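Local coordinates for protein alpha-ketoglutarate-dependent 2,4-dichlorophenoxyacetate dioxygenase (Bradyrhizobium diazoefficiens, PDB 5BKE) that probably acts as a metal- and 2-oxoglutarate-dependent dioxygenase of the TfdA family that oxidises aryloxyalkanoate herbicides such as 2,4-dichlorophenoxyacetate, at residues Tyr79-Leu91 against Tyr269-Thr281. Numbering follows the deposited sequence.
With OGA (N-oxalylglycine), chain O.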
ATOM      1  N   TYR C  79     -32.101 -44.962 -32.695  1.00 90.69           N
ATOM      2  CA  TYR C  79     -32.704 -43.668 -32.389  1.00 86.47           C
ATOM      3  C   TYR C  79     -32.664 -42.740 -33.614  1.00 80.58           C
ATOM      4  O   TYR C  79     -32.465 -43.206 -34.744  1.00 78.82           O
ATOM      5  CB  TYR C  79     -32.025 -43.029 -31.165  1.00 91.71           C
ATOM      6  CG  TYR C  79     -30.512 -43.133 -31.155  1.00 93.71           C
ATOM      7  CD1 TYR C  79     -29.720 -42.138 -31.744  1.00 95.18           C
ATOM      8  CD2 TYR C  79     -29.868 -44.223 -30.546  1.00 92.35           C
ATOM      9  CE1 TYR C  79     -28.333 -42.230 -31.733  1.00 96.63           C
ATOM     10  CE2 TYR C  79     -28.485 -44.326 -30.534  1.00 91.37           C
ATOM     11  CZ  TYR C  79     -27.722 -43.328 -31.124  1.00 94.08           C
ATOM     12  OH  TYR C  79     -26.352 -43.426 -31.107  1.00 94.66           O
ATOM     13  N   ARG C  80     -32.831 -41.438 -33.377  1.00 71.55           N
ATOM     14  CA  ARG C  80     -33.147 -40.462 -34.425  1.00 64.18           C
ATOM     15  C   ARG C  80     -31.999 -40.112 -35.383  1.00 62.06           C
ATOM     16  O   ARG C  80     -32.213 -40.066 -36.594  1.00 59.97           O
ATOM     17  CB  ARG C  80     -33.738 -39.198 -33.789  1.00 60.79           C
ATOM     18  CG  ARG C  80     -34.363 -38.195 -34.753  1.00 58.30           C
ATOM     19  CD  ARG C  80     -34.988 -37.028 -34.002  1.00 57.34           C
ATOM     20  NE  ARG C  80     -34.005 -36.249 -33.239  1.00 56.04           N
ATOM     21  CZ  ARG C  80     -33.403 -35.139 -33.669  1.00 57.65           C
ATOM     22  NH1 ARG C  80     -33.664 -34.636 -34.874  1.00 55.73           N
ATOM     23  NH2 ARG C  80     -32.526 -34.526 -32.882  1.00 57.16           N
ATOM     24  N   LEU C  81     -30.802 -39.865 -34.847  1.00 62.96           N
ATOM     25  CA  LEU C  81     -29.683 -39.336 -35.649  1.00 61.59           C
ATOM     26  C   LEU C  81     -28.748 -40.424 -36.189  1.00 62.22           C
ATOM     27  O   LEU C  81     -28.440 -41.390 -35.487  1.00 60.73           O
ATOM     28  CB  LEU C  81     -28.881 -38.278 -34.866  1.00 59.73           C
ATOM     29  CG  LEU C  81     -29.547 -37.042 -34.227  1.00 59.89           C
ATOM     30  CD1 LEU C  81     -28.518 -36.253 -33.423  1.00 58.40           C
ATOM     31  CD2 LEU C  81     -30.245 -36.135 -35.238  1.00 57.96           C
ATOM     32  N   GLN C  82     -28.298 -40.232 -37.429  1.00 64.35           N
ATOM     33  CA  GLN C  82     -27.416 -41.169 -38.147  1.00 66.42           C
ATOM     34  C   GLN C  82     -25.920 -40.944 -37.856  1.00 62.98           C
ATOM     35  O   GLN C  82     -25.125 -41.888 -37.907  1.00 61.27           O
ATOM     36  CB  GLN C  82     -27.650 -41.070 -39.667  1.00 73.16           C
ATOM     37  CG  GLN C  82     -29.110 -40.984 -40.110  1.00 77.80           C
ATOM     38  CD  GLN C  82     -29.807 -42.332 -40.144  1.00 81.25           C
ATOM     39  OE1 GLN C  82     -29.655 -43.101 -41.096  1.00 83.72           O
ATOM     40  NE2 GLN C  82     -30.590 -42.621 -39.110  1.00 81.20           N
ATOM     41  N   SER C  83     -25.560 -39.695 -37.554  1.00 57.48           N
ATOM     42  CA  SER C  83     -24.168 -39.252 -37.399  1.00 55.07           C
ATOM     43  C   SER C  83     -23.554 -39.562 -36.019  1.00 53.19           C
ATOM     44  O   SER C  83     -24.117 -40.332 -35.240  1.00 54.08           O
ATOM     45  CB  SER C  83     -24.118 -37.749 -37.646  1.00 55.48           C
ATOM     46  OG  SER C  83     -24.892 -37.080 -36.660  1.00 51.59           O
ATOM     47  N   GLY C  84     -22.405 -38.948 -35.730  1.00 51.05           N
ATOM     48  CA  GLY C  84     -21.767 -39.023 -34.406  1.00 50.71           C
ATOM     49  C   GLY C  84     -22.458 -38.312 -33.239  1.00 49.12           C
ATOM     50  O   GLY C  84     -22.291 -38.709 -32.079  1.00 49.65           O
ATOM     51  N   LEU C  85     -23.251 -37.284 -33.550  1.00 43.64           N
ATOM     52  CA  LEU C  85     -23.832 -36.376 -32.547  1.00 38.87           C
ATOM     53  C   LEU C  85     -24.779 -37.001 -31.525  1.00 37.98           C
ATOM     54  O   LEU C  85     -25.544 -37.923 -31.840  1.00 38.23           O
ATOM     55  CB  LEU C  85     -24.529 -35.188 -33.227  1.00 37.05           C
ATOM     56  CG  LEU C  85     -23.789 -34.348 -34.277  1.00 36.34           C
ATOM     57  CD1 LEU C  85     -24.588 -33.089 -34.530  1.00 37.68           C
ATOM     58  CD2 LEU C  85     -22.367 -33.985 -33.888  1.00 35.01           C
ATOM     59  N   ASN C  86     -24.713 -36.485 -30.298  1.00 35.10           N
ATOM     60  CA  ASN C  86     -25.674 -36.826 -29.251  1.00 35.41           C
ATOM     61  C   ASN C  86     -26.966 -36.064 -29.501  1.00 36.24           C
ATOM     62  O   ASN C  86     -26.968 -34.846 -29.751  1.00 34.12           O
ATOM     63  CB  ASN C  86     -25.136 -36.495 -27.852  1.00 34.51           C
ATOM     64  CG  ASN C  86     -23.689 -36.890 -27.682  1.00 35.23           C
ATOM     65  OD1 ASN C  86     -22.794 -36.041 -27.749  1.00 34.94           O
ATOM     66  ND2 ASN C  86     -23.444 -38.190 -27.508  1.00 34.05           N
ATOM     67  N   ASP C  87     -28.061 -36.809 -29.447  1.00 36.70           N
ATOM     68  CA  ASP C  87     -29.373 -36.261 -29.632  1.00 37.30           C
ATOM     69  C   ASP C  87     -29.835 -35.784 -28.263  1.00 37.94           C
ATOM     70  O   ASP C  87     -30.120 -36.592 -27.372  1.00 37.69           O
ATOM     71  CB  ASP C  87     -30.295 -37.331 -30.224  1.00 38.51           C
ATOM     72  CG  ASP C  87     -31.653 -36.791 -30.627  1.00 40.53           C
ATOM     73  OD1 ASP C  87     -31.980 -35.616 -30.344  1.00 39.80           O
ATOM     74  OD2 ASP C  87     -32.412 -37.568 -31.231  1.00 42.33           O
ATOM     75  N   VAL C  88     -29.858 -34.462 -28.092  1.00 38.44           N
ATOM     76  CA  VAL C  88     -30.367 -33.840 -26.858  1.00 39.69           C
ATOM     77  C   VAL C  88     -31.680 -33.066 -27.122  1.00 39.83           C
ATOM     78  O   VAL C  88     -32.039 -32.143 -26.383  1.00 38.70           O
ATOM     79  CB  VAL C  88     -29.289 -32.982 -26.133  1.00 40.22           C
ATOM     80  CG1 VAL C  88     -28.144 -33.857 -25.632  1.00 40.72           C
ATOM     81  CG2 VAL C  88     -28.754 -31.882 -27.031  1.00 38.53           C
ATOM     82  N   SER C  89     -32.379 -33.471 -28.188  1.00 39.16           N
ATOM     83  CA  SER C  89     -33.701 -32.952 -28.555  1.00 38.75           C
ATOM     84  C   SER C  89     -34.824 -33.509 -27.664  1.00 38.92           C
ATOM     85  O   SER C  89     -34.572 -34.309 -26.759  1.00 39.25           O
ATOM     86  CB  SER C  89     -33.995 -33.258 -30.032  1.00 37.37           C
ATOM     87  OG  SER C  89     -34.468 -34.582 -30.207  1.00 38.72           O
ATOM     88  N   ASN C  90     -36.059 -33.078 -27.921  1.00 39.68           N
ATOM     89  CA  ASN C  90     -37.233 -33.668 -27.271  1.00 40.32           C
ATOM     90  C   ASN C  90     -38.015 -34.628 -28.202  1.00 41.68           C
ATOM     91  O   ASN C  90     -39.198 -34.913 -27.973  1.00 41.07           O
ATOM     92  CB  ASN C  90     -38.128 -32.564 -26.677  1.00 38.38           C
ATOM     93  CG  ASN C  90     -38.848 -31.734 -27.735  1.00 37.82           C
ATOM     94  OD1 ASN C  90     -38.430 -31.648 -28.892  1.00 37.23           O
ATOM     95  ND2 ASN C  90     -39.940 -31.103 -27.325  1.00 38.75           N
ATOM     96  N   LEU C  91     -37.329 -35.126 -29.236  1.00 42.40           N
ATOM     97  CA  LEU C  91     -37.938 -35.945 -30.296  1.00 43.93           C
ATOM     98  C   LEU C  91     -37.553 -37.429 -30.200  1.00 45.47           C
ATOM     99  O   LEU C  91     -36.448 -37.766 -29.765  1.00 42.74           O
ATOM    100  CB  LEU C  91     -37.549 -35.395 -31.685  1.00 41.88           C
ATOM    101  CG  LEU C  91     -37.551 -33.881 -31.976  1.00 39.78           C
ATOM    102  CD1 LEU C  91     -36.826 -33.582 -33.279  1.00 38.20           C
ATOM    103  CD2 LEU C  91     -38.957 -33.291 -31.990  1.00 39.72           C
ATOM    104  N   TYR C 269     -39.396 -26.109 -20.659  1.00 37.64           N
ATOM    105  CA  TYR C 269     -39.956 -25.781 -21.963  1.00 36.88           C
ATOM    106  C   TYR C 269     -41.220 -26.595 -22.233  1.00 36.18           C
ATOM    107  O   TYR C 269     -41.449 -27.620 -21.588  1.00 34.78           O
ATOM    108  CB  TYR C 269     -38.913 -25.928 -23.088  1.00 37.98           C
ATOM    109  CG  TYR C 269     -38.287 -27.306 -23.277  1.00 39.83           C
ATOM    110  CD1 TYR C 269     -37.112 -27.666 -22.596  1.00 39.48           C
ATOM    111  CD2 TYR C 269     -38.843 -28.240 -24.171  1.00 40.43           C
ATOM    112  CE1 TYR C 269     -36.526 -28.919 -22.776  1.00 39.93           C
ATOM    113  CE2 TYR C 269     -38.264 -29.496 -24.356  1.00 40.55           C
ATOM    114  CZ  TYR C 269     -37.105 -29.830 -23.658  1.00 40.78           C
ATOM    115  OH  TYR C 269     -36.525 -31.067 -23.843  1.00 40.39           O
ATOM    116  N   ASP C 270     -42.033 -26.106 -23.171  1.00 37.89           N
ATOM    117  CA  ASP C 270     -43.285 -26.734 -23.603  1.00 38.62           C
ATOM    118  C   ASP C 270     -42.969 -27.996 -24.384  1.00 37.85           C
ATOM    119  O   ASP C 270     -42.422 -27.926 -25.485  1.00 39.30           O
ATOM    120  CB  ASP C 270     -44.065 -25.749 -24.488  1.00 41.56           C
ATOM    121  CG  ASP C 270     -45.519 -26.164 -24.739  1.00 42.07           C
ATOM    122  OD1 ASP C 270     -45.884 -27.348 -24.586  1.00 42.35           O
ATOM    123  OD2 ASP C 270     -46.305 -25.273 -25.108  1.00 44.04           O
ATOM    124  N   GLN C 271     -43.327 -29.146 -23.821  1.00 39.60           N
ATOM    125  CA  GLN C 271     -42.974 -30.442 -24.414  1.00 41.87           C
ATOM    126  C   GLN C 271     -43.714 -30.774 -25.735  1.00 44.12           C
ATOM    127  O   GLN C 271     -43.195 -31.525 -26.572  1.00 42.10           O
ATOM    128  CB  GLN C 271     -43.080 -31.559 -23.354  1.00 40.39           C
ATOM    129  CG  GLN C 271     -42.655 -32.974 -23.770  1.00 41.02           C
ATOM    130  CD  GLN C 271     -41.358 -33.059 -24.576  1.00 41.38           C
ATOM    131  OE1 GLN C 271     -40.344 -32.424 -24.250  1.00 41.06           O
ATOM    132  NE2 GLN C 271     -41.386 -33.866 -25.634  1.00 40.69           N
ATOM    133  N   SER C 272     -44.886 -30.167 -25.944  1.00 45.33           N
ATOM    134  CA  SER C 272     -45.679 -30.379 -27.168  1.00 47.06           C
ATOM    135  C   SER C 272     -45.076 -29.781 -28.457  1.00 46.45           C
ATOM    136  O   SER C 272     -45.489 -30.152 -29.563  1.00 46.73           O
ATOM    137  CB  SER C 272     -47.121 -29.892 -26.972  1.00 48.33           C
ATOM    138  OG  SER C 272     -47.155 -28.499 -26.722  1.00 49.63           O
ATOM    139  N   GLN C 273     -44.107 -28.872 -28.315  1.00 45.38           N
ATOM    140  CA  GLN C 273     -43.446 -28.237 -29.471  1.00 44.74           C
ATOM    141  C   GLN C 273     -42.032 -28.775 -29.753  1.00 41.97           C
ATOM    142  O   GLN C 273     -41.296 -29.075 -28.806  1.00 42.16           O
ATOM    143  CB  GLN C 273     -43.418 -26.725 -29.304  1.00 47.16           C
ATOM    144  CG  GLN C 273     -44.729 -26.083 -29.708  1.00 51.50           C
ATOM    145  CD  GLN C 273     -44.716 -24.594 -29.506  1.00 53.88           C
ATOM    146  OE1 GLN C 273     -44.206 -23.847 -30.345  1.00 58.81           O
ATOM    147  NE2 GLN C 273     -45.282 -24.144 -28.390  1.00 53.97           N
ATOM    148  N   PRO C 274     -41.653 -28.903 -31.050  1.00 38.86           N
ATOM    149  CA  PRO C 274     -40.350 -29.508 -31.361  1.00 38.37           C
ATOM    150  C   PRO C 274     -39.172 -28.677 -30.831  1.00 37.72           C
ATOM    151  O   PRO C 274     -39.231 -27.445 -30.816  1.00 37.64           O
ATOM    152  CB  PRO C 274     -40.338 -29.559 -32.894  1.00 37.08           C
ATOM    153  CG  PRO C 274     -41.285 -28.498 -33.323  1.00 37.60           C
ATOM    154  CD  PRO C 274     -42.358 -28.483 -32.277  1.00 37.86           C
ATOM    155  N   ARG C 275     -38.139 -29.366 -30.359  1.00 36.57           N
ATOM    156  CA  ARG C 275     -36.908 -28.737 -29.915  1.00 33.84           C
ATOM    157  C   ARG C 275     -35.779 -29.612 -30.415  1.00 32.52           C
ATOM    158  O   ARG C 275     -35.462 -30.609 -29.790  1.00 32.97           O
ATOM    159  CB  ARG C 275     -36.877 -28.621 -28.383  1.00 32.94           C
ATOM    160  CG  ARG C 275     -35.711 -27.790 -27.868  1.00 31.92           C
ATOM    161  CD  ARG C 275     -35.817 -27.517 -26.386  1.00 32.71           C
ATOM    162  NE  ARG C 275     -34.816 -26.535 -25.954  1.00 32.61           N
ATOM    163  CZ  ARG C 275     -33.622 -26.836 -25.439  1.00 32.28           C
ATOM    164  NH1 ARG C 275     -33.243 -28.108 -25.273  1.00 30.28           N
ATOM    165  NH2 ARG C 275     -32.800 -25.853 -25.090  1.00 31.02           N
ATOM    166  N   ASP C 276     -35.206 -29.254 -31.560  1.00 32.66           N
ATOM    167  CA  ASP C 276     -34.150 -30.046 -32.179  1.00 32.48           C
ATOM    168  C   ASP C 276     -32.773 -29.447 -31.863  1.00 33.03           C
ATOM    169  O   ASP C 276     -32.311 -28.499 -32.521  1.00 32.11           O
ATOM    170  CB  ASP C 276     -34.386 -30.211 -33.687  1.00 32.36           C
ATOM    171  CG  ASP C 276     -33.479 -31.259 -34.325  1.00 33.76           C
ATOM    172  OD1 ASP C 276     -32.551 -31.776 -33.659  1.00 34.23           O
ATOM    173  OD2 ASP C 276     -33.689 -31.569 -35.518  1.00 34.27           O
ATOM    174  N   MET C 277     -32.148 -30.022 -30.833  1.00 31.40           N
ATOM    175  CA  MET C 277     -30.842 -29.600 -30.333  1.00 31.30           C
ATOM    176  C   MET C 277     -29.891 -30.793 -30.426  1.00 30.47           C
ATOM    177  O   MET C 277     -30.219 -31.898 -29.961  1.00 31.73           O
ATOM    178  CB  MET C 277     -30.937 -29.100 -28.878  1.00 30.12           C
ATOM    179  CG  MET C 277     -32.009 -28.050 -28.601  1.00 30.63           C
ATOM    180  SD  MET C 277     -31.767 -26.473 -29.463  1.00 30.86           S
ATOM    181  CE  MET C 277     -30.398 -25.786 -28.527  1.00 29.62           C
ATOM    182  N   ARG C 278     -28.730 -30.564 -31.035  1.00 28.56           N
ATOM    183  CA  ARG C 278     -27.757 -31.622 -31.335  1.00 28.09           C
ATOM    184  C   ARG C 278     -26.362 -31.244 -30.824  1.00 26.74           C
ATOM    185  O   ARG C 278     -25.900 -30.125 -31.041  1.00 26.13           O
ATOM    186  CB  ARG C 278     -27.719 -31.900 -32.838  1.00 28.10           C
ATOM    187  CG  ARG C 278     -29.092 -32.072 -33.473  1.00 28.80           C
ATOM    188  CD  ARG C 278     -29.007 -32.471 -34.930  1.00 28.90           C
ATOM    189  NE  ARG C 278     -30.338 -32.526 -35.520  1.00 29.34           N
ATOM    190  CZ  ARG C 278     -30.609 -32.805 -36.795  1.00 29.35           C
ATOM    191  NH1 ARG C 278     -29.641 -33.066 -37.672  1.00 27.89           N
ATOM    192  NH2 ARG C 278     -31.875 -32.817 -37.197  1.00 29.69           N
ATOM    193  N   ARG C 279     -25.711 -32.192 -30.155  1.00 25.75           N
ATOM    194  CA  ARG C 279     -24.440 -31.974 -29.448  1.00 25.48           C
ATOM    195  C   ARG C 279     -23.289 -32.810 -30.030  1.00 24.70           C
ATOM    196  O   ARG C 279     -23.461 -33.991 -30.305  1.00 24.51           O
ATOM    197  CB  ARG C 279     -24.612 -32.290 -27.946  1.00 25.27           C
ATOM    198  CG  ARG C 279     -23.464 -31.832 -27.049  1.00 24.98           C
ATOM    199  CD  ARG C 279     -23.692 -32.204 -25.590  1.00 24.71           C
ATOM    200  NE  ARG C 279     -23.116 -33.506 -25.266  1.00 25.00           N
ATOM    201  CZ  ARG C 279     -23.379 -34.228 -24.172  1.00 24.91           C
ATOM    202  NH1 ARG C 279     -24.233 -33.808 -23.246  1.00 23.91           N
ATOM    203  NH2 ARG C 279     -22.773 -35.399 -24.005  1.00 25.52           N
ATOM    204  N   ALA C 280     -22.132 -32.188 -30.230  1.00 23.16           N
ATOM    205  CA  ALA C 280     -20.883 -32.934 -30.410  1.00 22.95           C
ATOM    206  C   ALA C 280     -20.111 -32.892 -29.092  1.00 23.41           C
ATOM    207  O   ALA C 280     -20.080 -31.851 -28.409  1.00 23.98           O
ATOM    208  CB  ALA C 280     -20.053 -32.360 -31.544  1.00 21.69           C
ATOM    209  N   THR C 281     -19.509 -34.020 -28.731  1.00 22.75           N
ATOM    210  CA  THR C 281     -18.750 -34.125 -27.477  1.00 22.22           C
ATOM    211  C   THR C 281     -17.310 -34.565 -27.724  1.00 21.24           C
ATOM    212  O   THR C 281     -17.061 -35.578 -28.387  1.00 20.78           O
ATOM    213  CB  THR C 281     -19.444 -35.046 -26.456  1.00 21.72           C
ATOM    214  OG1 THR C 281     -20.846 -34.762 -26.450  1.00 22.72           O
ATOM    215  CG2 THR C 281     -18.907 -34.793 -25.057  1.00 21.32           C
TER
HETATM  216  C1  OGA O 402     -26.366 -30.880 -23.287  1.00 29.89           C
HETATM  217  C2  OGA O 402     -27.363 -30.169 -22.517  1.00 28.89           C
HETATM  218  C4  OGA O 402     -29.265 -28.611 -22.595  1.00 31.18           C
HETATM  219  C5  OGA O 402     -30.129 -28.076 -23.703  1.00 32.50           C
HETATM  220  O1  OGA O 402     -25.388 -31.356 -22.660  1.00 29.18           O
HETATM  221  O2  OGA O 402     -26.502 -30.947 -24.529  1.00 31.38           O
HETATM  222  O2' OGA O 402     -27.437 -30.396 -21.313  1.00 28.82           O
HETATM  223  O3  OGA O 402     -30.660 -28.915 -24.467  1.00 34.75           O
HETATM  224  N1  OGA O 402     -28.109 -29.285 -23.166  1.00 29.78           N
HETATM  225  O4  OGA O 402     -30.264 -26.836 -23.819  1.00 31.84           O
HETATM  226  O   HOH W   1     -34.379 -30.611 -26.061  1.00 31.06           O
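Arg80 reaches over to Asp276 with its guanidinium turned 80° from the carboxylate plane, and Arg80 NH2 meets Asp276 OD1 at 2.9 Å from above that plane. Arg278 NE approaches the same oxygen from the opposite face, within its own guanidinium plane. The bend at chi3 (63°) of Arg80 also lets NE and NH2 grip Asp87 side-on, the NH2 bond to Asp87 OD1 running nearly straight at 178°. Two carboxylates thus alternate with two guanidiniums, which probably offsets the 3.5 Å approach of Arg80 NH1 to Arg278 NH2; Asp52 also pairs with Arg278. Leu81 CD2 touches one face of each guanidinium, and Leu91 CD1 covers the other face of Arg80.

Next to this network, Asn86 and Arg279 form an antiparallel hydrogen-bonded pair, Asn86 N to Arg279 O at 2.8 Å and Arg279 N back to Asn86 O at 3.0 Å, joining strand 86-87 to strand 276-281. Within the chain, 86-87 is an outermost strand of the main sheet of this cupin-clan (double-stranded beta-helix) fold. On the sheet face of Asn86, Arg279 NE and NH2 both bond Thr281 OG1 near the guanidinium plane, which holds the guanidinium's rotation, while Arg279 NH1 donates to O1 of N-oxalylglycine at 2.8 Å. With an alanine here, ligand O1 would probably lose this donor and Thr281 OG1 both of its own. At the ligand's other end, the extended Arg275 chain delivers NH1 and NH2 to O3 and O4, one nitrogen to each oxygen, both bonds close to straight; Val88 CG2 packs 3.5 Å from ligand O2.

Asn90 turns its amide onto the 269-281 backbone, CG lying between backbone N and carbonyl carbon: Asn90 OD1 takes Arg275 N at 2.7 Å, from above the carbonyl plane, and Asn90 ND2 donates to Gln273 O at 2.9 Å.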